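Local coordinates for Lmo2812 protein (Listeria monocytogenes EGD-e, PDB 5ZQA) that is a penicillin-binding protein, probably a serine-type D-Ala-D-Ala carboxypeptidase that trims peptidoglycan stem peptides during bacterial cell-wall maintenance, at residues A[72-77]-A[186-191]; A[65-70]-A[141-146]. One frame throughout, in Å; residues are numbered along the deposited sequence.

Contact 1. Residues A[72-77]-A[186-191]; sequences VLEAVD and ISTHPE. With MG (magnesium ion), chain C; MG (magnesium ion), chain B.
The imidazole of H189 is held by both of its nitrogens. H189 NE2 donates to E74 OE2 at 2.7 Å with an N-H...O angle of 148°, meeting the carboxylate's anti lone pair; the oxygen lies slightly off the ring plane. Ring and carboxylate planes are 76° apart. H189 ND1 binds a magnesium ion at 2.1 Å, and E191 OE2 binds the same ion at 1.9 Å. Together the hydrogen bond and the H189 metal bond fix the ring's rotation. L73 covers one face by a CH-pi contact, its CB 3.5 Å from the ring centroid and 9° off the normal. At the edge, D77 OD2 lies 3.1 Å from H189 CE1.

Here a metal-bound water links D77 to the magnesium, donating to D77 OD1 and L73 O; another structure of the protein has D77 as a ligand. E74 OE1 binds a second magnesium carrying four waters, one donating to OE2. F70 packs edge-to-face with H189. H189 is the first residue past helix 175-188 to leave helical geometry, and its CB points toward helix 65-77. The centre is a His-carboxylate hydrogen bond bridging two separate magnesium sites, where the C-terminal ends of helices 65-77 and 175-188 meet.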
# COMPACT_ATOMS: atom_id res chain seq x y z
N VAL A 72 -7.47 5.87 -8.17
CA VAL A 72 -7.31 7.32 -8.27
C VAL A 72 -6.50 7.68 -9.51
O VAL A 72 -6.90 8.55 -10.29
CB VAL A 72 -6.63 7.89 -7.01
CG1 VAL A 72 -6.18 9.32 -7.23
CG2 VAL A 72 -7.60 7.78 -5.82
N LEU A 73 -5.39 6.98 -9.70
CA LEU A 73 -4.49 7.27 -10.82
C LEU A 73 -5.16 6.94 -12.16
O LEU A 73 -5.00 7.69 -13.14
CB LEU A 73 -3.18 6.50 -10.64
CG LEU A 73 -2.37 7.02 -9.45
CD1 LEU A 73 -1.24 6.06 -9.11
CD2 LEU A 73 -1.82 8.41 -9.72
N GLU A 74 -5.92 5.84 -12.21
CA GLU A 74 -6.72 5.52 -13.40
C GLU A 74 -7.72 6.65 -13.71
O GLU A 74 -7.84 7.08 -14.86
CB GLU A 74 -7.49 4.20 -13.22
CG GLU A 74 -6.61 2.96 -13.18
CD GLU A 74 -6.11 2.58 -14.55
OE1 GLU A 74 -6.94 2.14 -15.38
OE2 GLU A 74 -4.90 2.74 -14.82
N ALA A 75 -8.40 7.12 -12.68
CA ALA A 75 -9.42 8.17 -12.86
C ALA A 75 -8.80 9.44 -13.43
O ALA A 75 -9.38 10.07 -14.32
CB ALA A 75 -10.12 8.46 -11.54
N VAL A 76 -7.63 9.81 -12.95
CA VAL A 76 -7.01 11.01 -13.48
C VAL A 76 -6.61 10.80 -14.95
O VAL A 76 -6.86 11.67 -15.78
CB VAL A 76 -5.80 11.45 -12.65
CG1 VAL A 76 -5.11 12.66 -13.31
CG2 VAL A 76 -6.23 11.77 -11.21
N ASP A 77 -6.03 9.65 -15.28
CA ASP A 77 -5.61 9.41 -16.66
C ASP A 77 -6.80 9.38 -17.60
O ASP A 77 -6.70 9.78 -18.76
CB ASP A 77 -4.84 8.10 -16.77
CG ASP A 77 -3.44 8.20 -16.20
OD1 ASP A 77 -3.10 9.27 -15.65
OD2 ASP A 77 -2.70 7.20 -16.27
N ILE A 186 2.79 -0.35 -10.28
CA ILE A 186 4.05 0.26 -10.68
C ILE A 186 4.23 0.29 -12.21
O ILE A 186 4.70 1.30 -12.75
CB ILE A 186 5.22 -0.47 -9.99
CG1 ILE A 186 5.19 -0.21 -8.48
CG2 ILE A 186 6.57 -0.03 -10.58
CD1 ILE A 186 6.15 -1.10 -7.70
N SER A 187 3.85 -0.77 -12.91
CA SER A 187 4.03 -0.80 -14.37
C SER A 187 3.05 0.15 -15.07
O SER A 187 3.40 0.80 -16.07
CB SER A 187 3.87 -2.23 -14.89
OG SER A 187 2.55 -2.70 -14.74
N THR A 188 1.83 0.24 -14.56
CA THR A 188 0.80 1.08 -15.17
C THR A 188 0.96 2.55 -14.80
O THR A 188 0.69 3.45 -15.61
CB THR A 188 -0.60 0.60 -14.76
OG1 THR A 188 -0.73 -0.80 -15.05
CG2 THR A 188 -1.67 1.36 -15.50
N HIS A 189 1.40 2.79 -13.56
CA HIS A 189 1.57 4.14 -13.04
C HIS A 189 2.92 4.28 -12.35
O HIS A 189 2.98 4.42 -11.14
CB HIS A 189 0.44 4.50 -12.07
CG HIS A 189 -0.91 4.44 -12.70
ND1 HIS A 189 -1.39 5.44 -13.53
CD2 HIS A 189 -1.87 3.48 -12.67
CE1 HIS A 189 -2.59 5.11 -13.96
NE2 HIS A 189 -2.90 3.92 -13.47
N PRO A 190 4.01 4.28 -13.14
CA PRO A 190 5.35 4.36 -12.55
C PRO A 190 5.54 5.59 -11.67
O PRO A 190 6.36 5.56 -10.75
CB PRO A 190 6.28 4.41 -13.78
CG PRO A 190 5.40 4.69 -14.94
CD PRO A 190 4.04 4.19 -14.61
N GLU A 191 4.79 6.65 -11.93
CA GLU A 191 4.90 7.88 -11.15
C GLU A 191 4.48 7.69 -9.69
O GLU A 191 4.72 8.56 -8.87
CB GLU A 191 4.10 9.00 -11.80
CG GLU A 191 2.60 8.97 -11.57
CD GLU A 191 1.83 8.03 -12.49
OE1 GLU A 191 2.44 7.31 -13.32
OE2 GLU A 191 0.58 8.00 -12.38
MG MG C . -0.59 7.35 -13.71
MG MG B . -6.73 2.07 -17.51
O HOH W 1 -2.10 8.69 -13.42
O HOH W 2 -4.66 1.80 -17.16
O HOH W 3 -6.41 4.18 -17.60
O HOH W 4 -7.20 0.06 -17.27
O HOH W 5 -8.64 2.40 -17.82

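Contact 2. Residues A[65-70]-A[141-146]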
# COMPACT_ATOMS: atom_id res chain seq x y z
N LYS A 65 -4.73 0.48 0.53
CA LYS A 65 -4.60 1.80 -0.08
C LYS A 65 -3.88 1.77 -1.42
O LYS A 65 -4.01 2.72 -2.20
CB LYS A 65 -3.88 2.74 0.88
CG LYS A 65 -4.70 3.06 2.13
CD LYS A 65 -3.89 3.88 3.11
CE LYS A 65 -4.75 4.44 4.24
NZ LYS A 65 -5.11 3.38 5.21
N LEU A 66 -3.15 0.70 -1.71
CA LEU A 66 -2.52 0.59 -3.03
C LEU A 66 -3.58 0.41 -4.12
O LEU A 66 -3.40 0.90 -5.23
CB LEU A 66 -1.52 -0.57 -3.07
CG LEU A 66 -0.28 -0.33 -2.19
CD1 LEU A 66 0.62 -1.55 -2.18
CD2 LEU A 66 0.51 0.89 -2.67
N MET A 67 -4.67 -0.28 -3.80
CA MET A 67 -5.73 -0.43 -4.80
C MET A 67 -6.48 0.88 -4.95
O MET A 67 -6.84 1.27 -6.06
CB MET A 67 -6.70 -1.55 -4.43
CG MET A 67 -7.90 -1.64 -5.40
SD MET A 67 -7.44 -1.95 -7.11
CE MET A 67 -7.22 -3.73 -7.09
N THR A 68 -6.72 1.57 -3.83
CA THR A 68 -7.33 2.89 -3.92
C THR A 68 -6.45 3.84 -4.74
O THR A 68 -6.97 4.56 -5.59
CB THR A 68 -7.61 3.46 -2.52
OG1 THR A 68 -8.42 2.50 -1.82
CG2 THR A 68 -8.36 4.81 -2.58
N ALA A 69 -5.13 3.81 -4.51
CA ALA A 69 -4.20 4.62 -5.31
C ALA A 69 -4.32 4.29 -6.79
O ALA A 69 -4.38 5.20 -7.63
CB ALA A 69 -2.76 4.42 -4.82
N PHE A 70 -4.35 3.00 -7.12
CA PHE A 70 -4.48 2.57 -8.51
C PHE A 70 -5.71 3.19 -9.16
O PHE A 70 -5.64 3.73 -10.26
CB PHE A 70 -4.54 1.04 -8.62
CG PHE A 70 -4.52 0.53 -10.03
CD1 PHE A 70 -3.33 0.36 -10.70
CD2 PHE A 70 -5.71 0.27 -10.71
CE1 PHE A 70 -3.31 -0.10 -12.02
CE2 PHE A 70 -5.69 -0.18 -12.01
CZ PHE A 70 -4.49 -0.37 -12.66
N LYS A 141 -16.79 -2.43 -4.13
CA LYS A 141 -17.13 -3.26 -5.29
C LYS A 141 -16.21 -2.93 -6.47
O LYS A 141 -15.77 -3.83 -7.19
CB LYS A 141 -18.60 -3.07 -5.68
CG LYS A 141 -19.07 -3.89 -6.88
CD LYS A 141 -20.52 -4.33 -6.72
CE LYS A 141 -21.40 -3.17 -6.26
NZ LYS A 141 -22.83 -3.56 -6.04
N GLU A 142 -15.90 -1.66 -6.65
CA GLU A 142 -14.98 -1.27 -7.72
C GLU A 142 -13.56 -1.74 -7.45
O GLU A 142 -12.85 -2.13 -8.37
CB GLU A 142 -15.02 0.24 -7.93
CG GLU A 142 -16.33 0.73 -8.54
CD GLU A 142 -16.60 0.15 -9.92
OE1 GLU A 142 -15.63 -0.25 -10.61
OE2 GLU A 142 -17.78 0.10 -10.33
N MET A 143 -13.15 -1.72 -6.18
CA MET A 143 -11.84 -2.26 -5.82
C MET A 143 -11.75 -3.74 -6.19
O MET A 143 -10.75 -4.19 -6.75
CB MET A 143 -11.57 -2.09 -4.31
CG MET A 143 -11.50 -0.66 -3.84
SD MET A 143 -11.33 -0.54 -2.04
CE MET A 143 -9.57 -0.82 -1.82
N ASN A 144 -12.79 -4.50 -5.86
CA ASN A 144 -12.77 -5.93 -6.16
C ASN A 144 -12.94 -6.20 -7.66
O ASN A 144 -12.36 -7.16 -8.20
CB ASN A 144 -13.85 -6.62 -5.33
CG ASN A 144 -13.48 -6.67 -3.88
OD1 ASN A 144 -12.37 -7.05 -3.54
ND2 ASN A 144 -14.40 -6.26 -3.00
N ASN A 145 -13.70 -5.35 -8.34
CA ASN A 145 -13.78 -5.45 -9.80
C ASN A 145 -12.42 -5.26 -10.45
O ASN A 145 -12.07 -5.98 -11.37
CB ASN A 145 -14.77 -4.42 -10.35
CG ASN A 145 -16.20 -4.87 -10.21
OD1 ASN A 145 -16.48 -6.03 -9.89
ND2 ASN A 145 -17.13 -3.96 -10.48
N GLN A 146 -11.66 -4.30 -9.95
CA GLN A 146 -10.33 -4.04 -10.50
C GLN A 146 -9.38 -5.19 -10.18
O GLN A 146 -8.55 -5.54 -11.01
CB GLN A 146 -9.76 -2.71 -9.98
CG GLN A 146 -8.42 -2.35 -10.60
CD GLN A 146 -8.49 -2.16 -12.12
OE1 GLN A 146 -7.78 -2.83 -12.88
NE2 GLN A 146 -9.33 -1.24 -12.56
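M67 and M143 run past each other in opposite directions where segments 65-70 and 141-146, of helices 65-77 and 139-150, cross at 86° with their axes 10.1 Å apart. Their apolar contact joins M67 CG to M143 CB at 3.9 Å. M67 extends CG away from its own backbone N (chi1 174°) and then bends at chi2 and chi3, which brings its CE to 3.6 Å from the carbonyl O of M143. M143 stays straight through chi2 and bends only at its end, where CE touches M67 CB and T68 OG1.

Sulfur and polar groups take part through van der Waals contact, and no hydrogen bond crosses between the segments. M67 SD lies 3.6 Å from Q146 CG. T68 OG1 meets M143 CE at 3.5 Å, while its hydrogen bond goes to the carbonyl O of A161.

The flat groups meet at F70 and Q146, whose side chains cross at about a right angle. Q146 CD is 3.4 Å from F70 CE2, approaching obliquely, with the ring and amide planes 52° apart.

All five touching residues are buried. Around them, L181 and L185 of helix 175-188 pack on M67 and F70 respectively, and M118 of helix 111-120 touches T68. At the start of the helix, K65, which with S62 fits the SxxK pattern of penicillin-binding proteins and is the predicted proton acceptor, hydrogen-bonds S62 and packs on K226 of strand 222-230.

How the contacts relate
Both contacts draw on helix 65-77, contact 2 on its first turns and contact 1 on its last, with centres 12 Å apart. Contact 2 is wholly buried and lies nearer the middle of the chain; contact 1 is partly buried, with D77 exposed. The chemistry follows this gradient: methionine, aromatic and amide packing without a hydrogen bond between the segments at 65-70/141-146, against carboxylates, imidazole, water and magnesium at 72-77/186-191. F70 is the meeting point, since its CE1 lies 3.9 Å from both T188 CB and H189 CD2 while CE2 faces helix 139-150. Along the chain the segments alternate: helix 65-77 meets first 141-146 and then the helix end and turn at 186-191.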